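PDB 3UGV: enolase, which probably catalyses a magnesium-dependent reaction that begins with proton abstraction next to a carboxylate, as in other members of the enolase superfamily. Local coordinates for residues Val79-Ala82 with Met83-Leu86; Tyr85-Pro88 with Ala89-Met93; Arg199-Pro202 with Ala203-Ile206; Ile206-Ala209 with Glu210-Asp214; Ala314-Ala317 with Gly318-Ile322. All coordinates share one frame; numbering follows the deposited sequence.

Contact 1: Val79-Ala82 with Met83-Leu86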
loop_
_atom_site.group_PDB
_atom_site.type_symbol
_atom_site.label_atom_id
_atom_site.label_comp_id
_atom_site.label_asym_id
_atom_site.label_seq_id
_atom_site.Cartn_x
_atom_site.Cartn_y
_atom_site.Cartn_z
ATOM N N VAL F 79 28.883 27.578 9.148
ATOM C CA VAL F 79 28.987 28.253 10.433
ATOM C C VAL F 79 30.434 28.274 10.893
ATOM O O VAL F 79 31.011 27.224 11.179
ATOM C CB VAL F 79 28.082 27.606 11.515
ATOM C CG1 VAL F 79 26.656 27.569 11.043
ATOM C CG2 VAL F 79 28.519 26.210 11.814
ATOM N N PRO F 80 31.025 29.480 10.950
ATOM C CA PRO F 80 32.439 29.686 11.296
ATOM C C PRO F 80 32.849 28.959 12.575
ATOM O O PRO F 80 33.861 28.255 12.583
ATOM C CB PRO F 80 32.530 31.204 11.487
ATOM C CG PRO F 80 31.463 31.752 10.571
ATOM C CD PRO F 80 30.331 30.753 10.667
ATOM N N LYS F 81 32.068 29.118 13.637
ATOM C CA LYS F 81 32.391 28.486 14.914
ATOM C C LYS F 81 32.494 26.959 14.827
ATOM O O LYS F 81 33.152 26.333 15.651
ATOM C CB LYS F 81 31.396 28.906 16.005
ATOM C CG LYS F 81 31.667 30.309 16.553
ATOM C CD LYS F 81 30.890 30.602 17.836
ATOM C CE LYS F 81 31.353 31.909 18.485
ATOM N NZ LYS F 81 30.798 32.101 19.860
ATOM N N ALA F 82 31.855 26.357 13.829
ATOM C CA ALA F 82 31.945 24.909 13.685
ATOM C C ALA F 82 33.349 24.459 13.267
ATOM O O ALA F 82 33.722 23.307 13.498
ATOM C CB ALA F 82 30.892 24.380 12.718
ATOM N N MET F 83 34.129 25.354 12.661
ATOM C CA MET F 83 35.515 25.010 12.330
ATOM C C MET F 83 36.295 24.568 13.562
ATOM O O MET F 83 37.278 23.846 13.447
ATOM C CB MET F 83 36.235 26.155 11.609
ATOM C CG MET F 83 35.499 26.578 10.341
ATOM S SD MET F 83 36.493 27.458 9.127
ATOM C CE MET F 83 36.473 29.123 9.792
ATOM N N LYS F 84 35.846 24.988 14.743
ATOM C CA LYS F 84 36.508 24.585 15.987
ATOM C C LYS F 84 36.139 23.171 16.444
ATOM O O LYS F 84 36.712 22.661 17.410
ATOM C CB LYS F 84 36.216 25.575 17.112
ATOM C CG LYS F 84 36.776 26.960 16.890
ATOM C CD LYS F 84 36.399 27.859 18.045
ATOM C CE LYS F 84 34.929 27.698 18.404
ATOM N NZ LYS F 84 34.505 28.686 19.432
ATOM N N TYR F 85 35.175 22.545 15.778
ATOM C CA TYR F 85 34.883 21.147 16.061
ATOM C C TYR F 85 35.482 20.284 14.955
ATOM O O TYR F 85 36.023 19.207 15.218
ATOM C CB TYR F 85 33.380 20.874 16.162
ATOM C CG TYR F 85 32.527 21.985 16.743
ATOM C CD1 TYR F 85 33.004 22.834 17.743
ATOM C CD2 TYR F 85 31.230 22.181 16.280
ATOM C CE1 TYR F 85 32.200 23.854 18.255
ATOM C CE2 TYR F 85 30.427 23.182 16.779
ATOM C CZ TYR F 85 30.904 24.019 17.762
ATOM O OH TYR F 85 30.069 25.015 18.236
ATOM N N LEU F 86 35.391 20.778 13.722
ATOM C CA LEU F 86 35.795 20.022 12.536
ATOM C C LEU F 86 37.305 19.899 12.380
ATOM O O LEU F 86 37.797 18.839 12.000
ATOM C CB LEU F 86 35.188 20.620 11.258
ATOM C CG LEU F 86 33.667 20.495 11.162
ATOM C CD1 LEU F 86 33.107 21.392 10.057
ATOM C CD2 LEU F 86 33.252 19.035 10.983
#

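Contact 2: Tyr85-Pro88 with Ala89-Met93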
loop_
_atom_site.group_PDB
_atom_site.type_symbol
_atom_site.label_atom_id
_atom_site.label_comp_id
_atom_site.label_asym_id
_atom_site.label_seq_id
_atom_site.Cartn_x
_atom_site.Cartn_y
_atom_site.Cartn_z
ATOM N N TYR F 85 35.175 22.545 15.778
ATOM C CA TYR F 85 34.883 21.147 16.061
ATOM C C TYR F 85 35.482 20.284 14.955
ATOM O O TYR F 85 36.023 19.207 15.218
ATOM C CB TYR F 85 33.380 20.874 16.162
ATOM C CG TYR F 85 32.527 21.985 16.743
ATOM C CD1 TYR F 85 33.004 22.834 17.743
ATOM C CD2 TYR F 85 31.230 22.181 16.280
ATOM C CE1 TYR F 85 32.200 23.854 18.255
ATOM C CE2 TYR F 85 30.427 23.182 16.779
ATOM C CZ TYR F 85 30.904 24.019 17.762
ATOM O OH TYR F 85 30.069 25.015 18.236
ATOM N N LEU F 86 35.391 20.778 13.722
ATOM C CA LEU F 86 35.795 20.022 12.536
ATOM C C LEU F 86 37.305 19.899 12.380
ATOM O O LEU F 86 37.797 18.839 12.000
ATOM C CB LEU F 86 35.188 20.620 11.258
ATOM C CG LEU F 86 33.667 20.495 11.162
ATOM C CD1 LEU F 86 33.107 21.392 10.057
ATOM C CD2 LEU F 86 33.252 19.035 10.983
ATOM N N VAL F 87 38.036 20.978 12.652
ATOM C CA VAL F 87 39.494 20.925 12.572
ATOM C C VAL F 87 40.101 19.858 13.505
ATOM O O VAL F 87 40.908 19.030 13.069
ATOM C CB VAL F 87 40.130 22.288 12.846
ATOM C CG1 VAL F 87 41.537 22.111 13.404
ATOM C CG2 VAL F 87 40.138 23.124 11.579
ATOM N N PRO F 88 39.715 19.864 14.792
ATOM C CA PRO F 88 40.231 18.798 15.654
ATOM C C PRO F 88 39.783 17.432 15.160
ATOM O O PRO F 88 40.558 16.490 15.213
ATOM C CB PRO F 88 39.597 19.106 17.013
ATOM C CG PRO F 88 39.324 20.568 16.973
ATOM C CD PRO F 88 38.935 20.856 15.551
ATOM N N ALA F 89 38.552 17.325 14.682
ATOM C CA ALA F 89 38.062 16.046 14.178
ATOM C C ALA F 89 38.910 15.555 13.006
ATOM O O ALA F 89 39.207 14.366 12.896
ATOM C CB ALA F 89 36.608 16.152 13.768
ATOM N N LEU F 90 39.292 16.479 12.133
ATOM C CA LEU F 90 40.098 16.146 10.966
ATOM C C LEU F 90 41.497 15.693 11.376
ATOM O O LEU F 90 42.024 14.735 10.821
ATOM C CB LEU F 90 40.179 17.333 10.004
ATOM C CG LEU F 90 38.909 17.587 9.198
ATOM C CD1 LEU F 90 39.015 18.886 8.427
ATOM C CD2 LEU F 90 38.628 16.421 8.270
ATOM N N HIS F 91 42.089 16.375 12.351
ATOM C CA HIS F 91 43.425 16.012 12.814
ATOM C C HIS F 91 43.412 14.682 13.566
ATOM O O HIS F 91 44.393 13.938 13.548
ATOM C CB HIS F 91 44.037 17.136 13.654
ATOM C CG HIS F 91 44.414 18.348 12.853
ATOM N ND1 HIS F 91 44.733 19.558 13.434
ATOM C CD2 HIS F 91 44.529 18.531 11.515
ATOM C CE1 HIS F 91 45.025 20.435 12.487
ATOM N NE2 HIS F 91 44.910 19.837 11.315
ATOM N N ASP F 92 42.286 14.379 14.203
ATOM C CA ASP F 92 42.109 13.098 14.878
ATOM C C ASP F 92 42.022 11.953 13.876
ATOM O O ASP F 92 42.436 10.834 14.171
ATOM C CB ASP F 92 40.851 13.108 15.747
ATOM C CG ASP F 92 41.145 13.420 17.200
ATOM O OD1 ASP F 92 42.290 13.171 17.641
ATOM O OD2 ASP F 92 40.223 13.902 17.901
ATOM N N MET F 93 41.458 12.223 12.703
ATOM C CA MET F 93 41.394 11.204 11.658
ATOM C C MET F 93 42.780 11.031 11.062
ATOM O O MET F 93 43.191 9.921 10.719
ATOM C CB MET F 93 40.376 11.571 10.576
ATOM C CG MET F 93 38.940 11.258 10.952
ATOM S SD MET F 93 37.719 12.089 9.897
ATOM C CE MET F 93 36.182 11.529 10.638
#

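Contact 3: Arg199-Pro202 with Ala203-Ile206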
loop_
_atom_site.group_PDB
_atom_site.type_symbol
_atom_site.label_atom_id
_atom_site.label_comp_id
_atom_site.label_asym_id
_atom_site.label_seq_id
_atom_site.Cartn_x
_atom_site.Cartn_y
_atom_site.Cartn_z
ATOM N N ARG F 199 10.129 36.247 1.446
ATOM C CA ARG F 199 9.858 37.553 2.026
ATOM C C ARG F 199 8.651 37.476 2.958
ATOM O O ARG F 199 7.900 36.508 2.924
ATOM C CB ARG F 199 9.637 38.579 0.922
ATOM C CG ARG F 199 10.938 38.978 0.254
ATOM C CD ARG F 199 10.709 39.578 -1.114
ATOM N NE ARG F 199 11.971 39.812 -1.813
ATOM C CZ ARG F 199 12.597 38.913 -2.569
ATOM N NH1 ARG F 199 12.088 37.697 -2.731
ATOM N NH2 ARG F 199 13.741 39.226 -3.163
ATOM N N ASP F 200 8.475 38.485 3.802
ATOM C CA ASP F 200 7.297 38.554 4.663
ATOM C C ASP F 200 6.015 38.589 3.852
ATOM O O ASP F 200 5.035 37.936 4.199
ATOM C CB ASP F 200 7.361 39.779 5.574
ATOM C CG ASP F 200 8.399 39.632 6.667
ATOM O OD1 ASP F 200 8.395 38.581 7.344
ATOM O OD2 ASP F 200 9.224 40.558 6.842
ATOM N N ASP F 201 6.018 39.377 2.787
ATOM C CA ASP F 201 4.881 39.458 1.873
ATOM C C ASP F 201 5.170 38.616 0.627
ATOM O O ASP F 201 6.004 38.988 -0.199
ATOM C CB ASP F 201 4.633 40.914 1.469
ATOM C CG ASP F 201 3.368 41.095 0.624
ATOM O OD1 ASP F 201 2.665 40.101 0.324
ATOM O OD2 ASP F 201 3.076 42.256 0.259
ATOM N N PRO F 202 4.480 37.478 0.493
ATOM C CA PRO F 202 4.573 36.565 -0.657
ATOM C C PRO F 202 4.405 37.288 -1.995
ATOM O O PRO F 202 5.010 36.904 -2.996
ATOM C CB PRO F 202 3.374 35.647 -0.465
ATOM C CG PRO F 202 3.028 35.754 0.958
ATOM C CD PRO F 202 3.390 37.111 1.406
ATOM N N ALA F 203 3.577 38.327 -2.012
ATOM C CA ALA F 203 3.319 39.056 -3.241
ATOM C C ALA F 203 4.622 39.644 -3.742
ATOM O O ALA F 203 4.811 39.791 -4.938
ATOM C CB ALA F 203 2.286 40.168 -3.016
ATOM N N VAL F 204 5.521 39.981 -2.823
ATOM C CA VAL F 204 6.775 40.603 -3.217
ATOM C C VAL F 204 7.754 39.569 -3.784
ATOM O O VAL F 204 8.578 39.889 -4.638
ATOM C CB VAL F 204 7.389 41.425 -2.066
ATOM C CG1 VAL F 204 8.626 42.152 -2.537
ATOM C CG2 VAL F 204 6.374 42.433 -1.544
ATOM N N ASP F 205 7.661 38.326 -3.323
ATOM C CA ASP F 205 8.458 37.242 -3.909
ATOM C C ASP F 205 8.119 37.107 -5.390
ATOM O O ASP F 205 8.994 37.001 -6.244
ATOM C CB ASP F 205 8.152 35.903 -3.224
ATOM C CG ASP F 205 8.935 35.694 -1.947
ATOM O OD1 ASP F 205 10.026 36.276 -1.797
ATOM O OD2 ASP F 205 8.457 34.920 -1.092
ATOM N N ILE F 206 6.827 37.099 -5.678
ATOM C CA ILE F 206 6.337 36.905 -7.031
ATOM C C ILE F 206 6.724 38.112 -7.880
ATOM O O ILE F 206 7.134 37.988 -9.029
ATOM C CB ILE F 206 4.804 36.723 -7.005
ATOM C CG1 ILE F 206 4.461 35.335 -6.451
ATOM C CG2 ILE F 206 4.196 36.953 -8.388
ATOM C CD1 ILE F 206 3.004 35.143 -6.168
#

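Contact 4: Ile206-Ala209 with Glu210-Asp214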
loop_
_atom_site.group_PDB
_atom_site.type_symbol
_atom_site.label_atom_id
_atom_site.label_comp_id
_atom_site.label_asym_id
_atom_site.label_seq_id
_atom_site.Cartn_x
_atom_site.Cartn_y
_atom_site.Cartn_z
ATOM N N ILE F 206 6.827 37.099 -5.678
ATOM C CA ILE F 206 6.337 36.905 -7.031
ATOM C C ILE F 206 6.724 38.112 -7.880
ATOM O O ILE F 206 7.134 37.988 -9.029
ATOM C CB ILE F 206 4.804 36.723 -7.005
ATOM C CG1 ILE F 206 4.461 35.335 -6.451
ATOM C CG2 ILE F 206 4.196 36.953 -8.388
ATOM C CD1 ILE F 206 3.004 35.143 -6.168
ATOM N N GLU F 207 6.585 39.286 -7.283
ATOM C CA GLU F 207 6.980 40.536 -7.904
ATOM C C GLU F 207 8.446 40.458 -8.319
ATOM O O GLU F 207 8.815 40.870 -9.422
ATOM C CB GLU F 207 6.775 41.658 -6.896
ATOM C CG GLU F 207 6.752 43.049 -7.455
ATOM C CD GLU F 207 6.622 44.083 -6.345
ATOM O OE1 GLU F 207 5.761 43.894 -5.450
ATOM O OE2 GLU F 207 7.397 45.066 -6.357
ATOM N N THR F 208 9.276 39.915 -7.430
ATOM C CA THR F 208 10.691 39.721 -7.726
ATOM C C THR F 208 10.940 38.790 -8.923
ATOM O O THR F 208 11.731 39.112 -9.808
ATOM C CB THR F 208 11.435 39.216 -6.498
ATOM O OG1 THR F 208 11.316 40.181 -5.453
ATOM C CG2 THR F 208 12.904 39.020 -6.814
ATOM N N ALA F 209 10.269 37.639 -8.943
ATOM C CA ALA F 209 10.351 36.721 -10.071
ATOM C C ALA F 209 10.016 37.436 -11.388
ATOM O O ALA F 209 10.755 37.327 -12.381
ATOM C CB ALA F 209 9.409 35.517 -9.850
ATOM N N GLU F 210 8.904 38.172 -11.395
ATOM C CA GLU F 210 8.456 38.877 -12.602
ATOM C C GLU F 210 9.479 39.920 -13.022
ATOM O O GLU F 210 9.770 40.054 -14.197
ATOM C CB GLU F 210 7.082 39.527 -12.398
ATOM C CG GLU F 210 5.941 38.550 -12.035
ATOM C CD GLU F 210 5.534 37.617 -13.183
ATOM O OE1 GLU F 210 6.236 37.585 -14.220
ATOM O OE2 GLU F 210 4.501 36.914 -13.047
ATOM N N ALA F 211 10.049 40.633 -12.054
ATOM C CA ALA F 211 11.062 41.649 -12.347
ATOM C C ALA F 211 12.344 41.041 -12.928
ATOM O O ALA F 211 12.951 41.593 -13.851
ATOM C CB ALA F 211 11.375 42.458 -11.096
ATOM N N VAL F 212 12.755 39.900 -12.383
ATOM C CA VAL F 212 13.933 39.207 -12.890
ATOM C C VAL F 212 13.735 38.780 -14.346
ATOM O O VAL F 212 14.593 38.994 -15.194
ATOM C CB VAL F 212 14.284 37.966 -12.026
ATOM C CG1 VAL F 212 15.247 37.072 -12.766
ATOM C CG2 VAL F 212 14.858 38.385 -10.674
ATOM N N TRP F 213 12.595 38.172 -14.628
ATOM C CA TRP F 213 12.288 37.728 -15.975
ATOM C C TRP F 213 12.111 38.898 -16.948
ATOM O O TRP F 213 12.464 38.782 -18.109
ATOM C CB TRP F 213 11.038 36.849 -15.960
ATOM C CG TRP F 213 11.337 35.381 -15.791
ATOM C CD1 TRP F 213 12.442 34.713 -16.237
ATOM C CD2 TRP F 213 10.516 34.400 -15.132
ATOM N NE1 TRP F 213 12.358 33.379 -15.905
ATOM C CE2 TRP F 213 11.184 33.161 -15.234
ATOM C CE3 TRP F 213 9.278 34.448 -14.481
ATOM C CZ2 TRP F 213 10.655 31.980 -14.703
ATOM C CZ3 TRP F 213 8.752 33.274 -13.958
ATOM C CH2 TRP F 213 9.445 32.058 -14.069
ATOM N N ASP F 214 11.558 40.018 -16.487
ATOM C CA ASP F 214 11.455 41.199 -17.340
ATOM C C ASP F 214 12.861 41.657 -17.724
ATOM O O ASP F 214 13.083 42.202 -18.811
ATOM C CB ASP F 214 10.687 42.342 -16.648
ATOM C CG ASP F 214 9.170 42.063 -16.518
ATOM O OD1 ASP F 214 8.646 41.162 -17.229
ATOM O OD2 ASP F 214 8.504 42.756 -15.701
#

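Contact 5: Ala314-Ala317 with Gly318-Ile322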
loop_
_atom_site.group_PDB
_atom_site.type_symbol
_atom_site.label_atom_id
_atom_site.label_comp_id
_atom_site.label_asym_id
_atom_site.label_seq_id
_atom_site.Cartn_x
_atom_site.Cartn_y
_atom_site.Cartn_z
ATOM N N ALA F 314 24.595 8.495 -6.888
ATOM C CA ALA F 314 24.382 8.538 -8.335
ATOM C C ALA F 314 23.792 7.221 -8.804
ATOM O O ALA F 314 22.958 7.186 -9.716
ATOM C CB ALA F 314 25.706 8.802 -9.069
ATOM N N GLY F 315 24.267 6.139 -8.193
ATOM C CA GLY F 315 23.741 4.810 -8.427
ATOM C C GLY F 315 22.295 4.638 -8.002
ATOM O O GLY F 315 21.519 4.035 -8.725
ATOM N N VAL F 316 21.924 5.150 -6.829
ATOM C CA VAL F 316 20.520 5.158 -6.430
ATOM C C VAL F 316 19.693 6.027 -7.384
ATOM O O VAL F 316 18.669 5.594 -7.905
ATOM C CB VAL F 316 20.318 5.684 -4.995
ATOM C CG1 VAL F 316 18.856 5.732 -4.683
ATOM C CG2 VAL F 316 21.038 4.799 -3.968
ATOM N N ALA F 317 20.153 7.249 -7.628
ATOM C CA ALA F 317 19.420 8.184 -8.475
ATOM C C ALA F 317 19.216 7.576 -9.839
ATOM O O ALA F 317 18.115 7.611 -10.389
ATOM C CB ALA F 317 20.161 9.492 -8.597
ATOM N N GLY F 318 20.281 7.007 -10.391
ATOM C CA GLY F 318 20.193 6.385 -11.698
ATOM C C GLY F 318 19.111 5.321 -11.757
ATOM O O GLY F 318 18.305 5.301 -12.684
ATOM N N ALA F 319 19.090 4.426 -10.771
ATOM C CA ALA F 319 18.114 3.338 -10.766
ATOM C C ALA F 319 16.671 3.873 -10.770
ATOM O O ALA F 319 15.809 3.374 -11.492
ATOM C CB ALA F 319 18.349 2.436 -9.577
ATOM N N TRP F 320 16.427 4.898 -9.963
ATOM C CA TRP F 320 15.129 5.543 -9.885
ATOM C C TRP F 320 14.850 6.419 -11.104
ATOM O O TRP F 320 13.699 6.720 -11.415
ATOM C CB TRP F 320 15.054 6.420 -8.622
ATOM C CG TRP F 320 14.663 5.696 -7.368
ATOM C CD1 TRP F 320 15.496 5.055 -6.482
ATOM C CD2 TRP F 320 13.337 5.555 -6.840
ATOM N NE1 TRP F 320 14.765 4.509 -5.453
ATOM C CE2 TRP F 320 13.440 4.806 -5.642
ATOM C CE3 TRP F 320 12.070 5.978 -7.271
ATOM C CZ2 TRP F 320 12.327 4.477 -4.867
ATOM C CZ3 TRP F 320 10.966 5.654 -6.499
ATOM C CH2 TRP F 320 11.103 4.908 -5.309
ATOM N N GLY F 321 15.900 6.877 -11.774
ATOM C CA GLY F 321 15.706 7.794 -12.879
ATOM C C GLY F 321 15.526 9.249 -12.466
ATOM O O GLY F 321 15.031 10.053 -13.242
ATOM N N ILE F 322 15.945 9.594 -11.251
ATOM C CA ILE F 322 15.756 10.943 -10.721
ATOM C C ILE F 322 16.888 11.847 -11.180
ATOM O O ILE F 322 18.048 11.508 -10.993
ATOM C CB ILE F 322 15.762 10.956 -9.171
ATOM C CG1 ILE F 322 14.759 9.954 -8.614
ATOM C CG2 ILE F 322 15.400 12.328 -8.658
ATOM C CD1 ILE F 322 13.318 10.387 -8.771
#

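Contact 1: Val79-Ala82 with Met83-Leu86
Local helix-start packing joins Y85 to A82 and K81, where the loop after strand 71-75 winds into helix 83-97. The aromatic ring of Y85 lies over the backbone one turn back: A82 CA sits 4.1 Å from the centroid of the Y85 ring, 22° off its normal, a CH-pi contact, and K81 O lies 3.7 Å above the same face. With CG beside its own backbone N at an unusually small chi1 of -34°, the ring is swung back over this turn. A82 O grips two amides, Y85 N at 2.8 Å, well above the carbonyl plane, and L86 N at 3.0 Å, almost in line with the C=O. This shift from i+3 to i+4 bonding marks the first turn of a helix in the N-terminal capping domain of the enolase superfamily; before it, M83 N meets P80 O at 2.9 Å and K84 N meets K81 O at 3.1 Å. M83 CG folds back to 3.2 Å from P80 O, while the M83 side chain packs on P57 and I59. Replacing Y85 by an alanine would probably uncover A82 CA and leave D92 of the second subunit without its hydroxyl partner. K84 NZ forms a salt bridge with that same D92, and K81 NZ, 5.1 Å from K84 NZ, adds a long, weak ion pair, so the carboxylate probably offsets both charges.

Contact 2: Tyr85-Pro88 with Ala89-Met93
Four i-to-i+4 bonds carry the backbone from Y85-P88 into A89-M93, from A89 N on Y85 O at 3.2 Å to D92 N on P88 O at 2.9 Å. This is helix 83-97 of the N-terminal capping domain, kinked at P88, whose ring nitrogen has no hydrogen to give to the preceding turn. V87 and H91 stand side by side one turn apart and point the same way. V87 CG1, anti to the backbone N at chi1 153°, leans along the helix to 4.0 Å from H91 CE1. Beneath the imidazole, V87 O lies 3.5 Å from the plane on one face, displaced toward the rim, and also accepts from H91 N at 3.0 Å. H91 NE2, at the outer end of the ring, is hydrogen-bonded to A35 N of strand 30-47, which fixes the ring's rotation. L90 turns to the protein interior, packing on I59 and I61 of strand 52-65 and on V131 of helix 123-142. P88 and A89 instead face Y85 of the second subunit, and D92 returns to that chain the bonds its counterpart gives. On the buried side, L90 CG rests 3.3 Å from L86 O.

Contact 3: Arg199-Pro202 with Ala203-Ile206
A203, one residue into the helix, donates its N to D201 OD1 at 3.1 Å, reached from above the carboxylate plane. D201 CG, anti to its own N (chi1 -174°), carries the carboxylate forward to the A203 amide. V204 follows, its N bonded to D201 O at 2.8 Å; V204 CG1 meets R199 CD at 3.6 Å, the two side chains crossing at about a right angle. D205 reaches back to R199 twice with one oxygen. D205 OD1 takes R199 NH1 at 2.7 Å in a salt bridge, within the guanidinium plane though the two flat groups stand 81° apart, and R199 N at 3.2 Å on its syn side. D205 OD2 receives G198 N, and R199 NH2 goes to K169 O. A leucine in place of R199 would probably leave the buried D205 carboxylate without its close charged mate, with the long, weak pair to R238 remaining, and K169 O without this donor. I206 N, bonded to P202 O at 3.2 Å, brings in the i-to-i+4 pattern that the helix keeps. The aspartate N-cap followed by proline at the first helical position starts helix 202-216, after strand 192-196 in the C-terminal barrel domain of the enolase superfamily.

Contact 4: Ile206-Ala209 with Glu210-Asp214
I206 and E210, T208 and V212, and A209 and W213 meet one turn apart along helix 202-216, the crossover helix of a beta-alpha-beta unit between strands 192-196 and 221-225 of the barrel domain. The side chains touch lightly. I206 CG2 approaches E210 CG at 4.3 Å, and T208 CG2 approaches V212 CG2 at 4.4 Å. Closer are the branches that graze carbonyls of the previous turn: E210 CG lies 3.3 Å from I206 O, and A211 CB lies 3.4 Å from E207 O. The indole of W213 stands obliquely to A209 O, its CE3 3.9 Å away. Regular i-to-i+4 bonds set this spacing, among them E210 N on I206 O at 3.0 Å and W213 N on A209 O, also 3.0 Å, both close to straight at the hydrogen.

The polar ends are positioned from outside. A bend at chi2 (-69°) turns the E210 carboxylate along the helix toward its C-terminal end, where OE1 forms a salt bridge with R218. T208 OG1 returns to the backbone, bonded to V204 O one turn earlier, while W213 NE1 bonds T220 O just before strand 221-225. The apolar faces settle on neighbours: T208 and V212 on V174 of helix 171-183, I206 on I242 of helix 232-242, and both V212 and W213 on L222 of strand 221-225. V212 CG2, the methyl beside the backbone N, also comes to 3.3 Å from T208 O.

Contact 5: Ala314-Ala317 with Gly318-Ile322
A glycine with positive phi, G321 at 82°, breaks the helix after W320, and A317 O receives amides from beyond the break. I322 N reaches A317 O at 3.1 Å, tilted from the carbonyl plane, while the bonds of G321 N to A317 O and G318 O are both weak. A side chain at G321 would be jammed against the carbonyl of W320. G318 is also tight: a beta carbon there would crowd A314 O, which already takes G318 N at 2.8 Å. Alongside, V316 and W320 point the same way one turn apart. V316 CG1, anti to its backbone N, touches W320 CD1 at 3.9 Å, while V316 O sits at the edge of the indole, in its plane, 3.5 Å from W320 CD1. V316 O also accepts W320 N at 3.1 Å (168° at the hydrogen). L289 of helix 282-290 packs on V316, W320 and I322; H286 of the third subunit meets the W320 ring, and R283 of the third subunit is hydrogen-bonded to A319 O. I322 N to A317 O, the weaker G321 N to G318 O and the positive phi of G321 make a Schellman motif, here ending helix 306-320 of the barrel domain.

Overall arrangement
Contact 1 leads into helix 83-97 and contact 2 follows along it, their centres 10 Å apart and sharing Y85 and L86; both face the second subunit. Contacts 3 and 4 likewise run on along helix 202-216, centres 11 Å apart, sharing I206, with R199 CZ 3.4 Å from T208 OG1. Contact 5 ends helix 306-320 in the same barrel domain, its centre 35 Å from that of contact 3 and 33 Å from that of contact 1, and it faces the third subunit. Within its own chain the I322 side chain is about 11 Å from a bound magnesium ion; D225, E251 and E277 form a magnesium site in this protein.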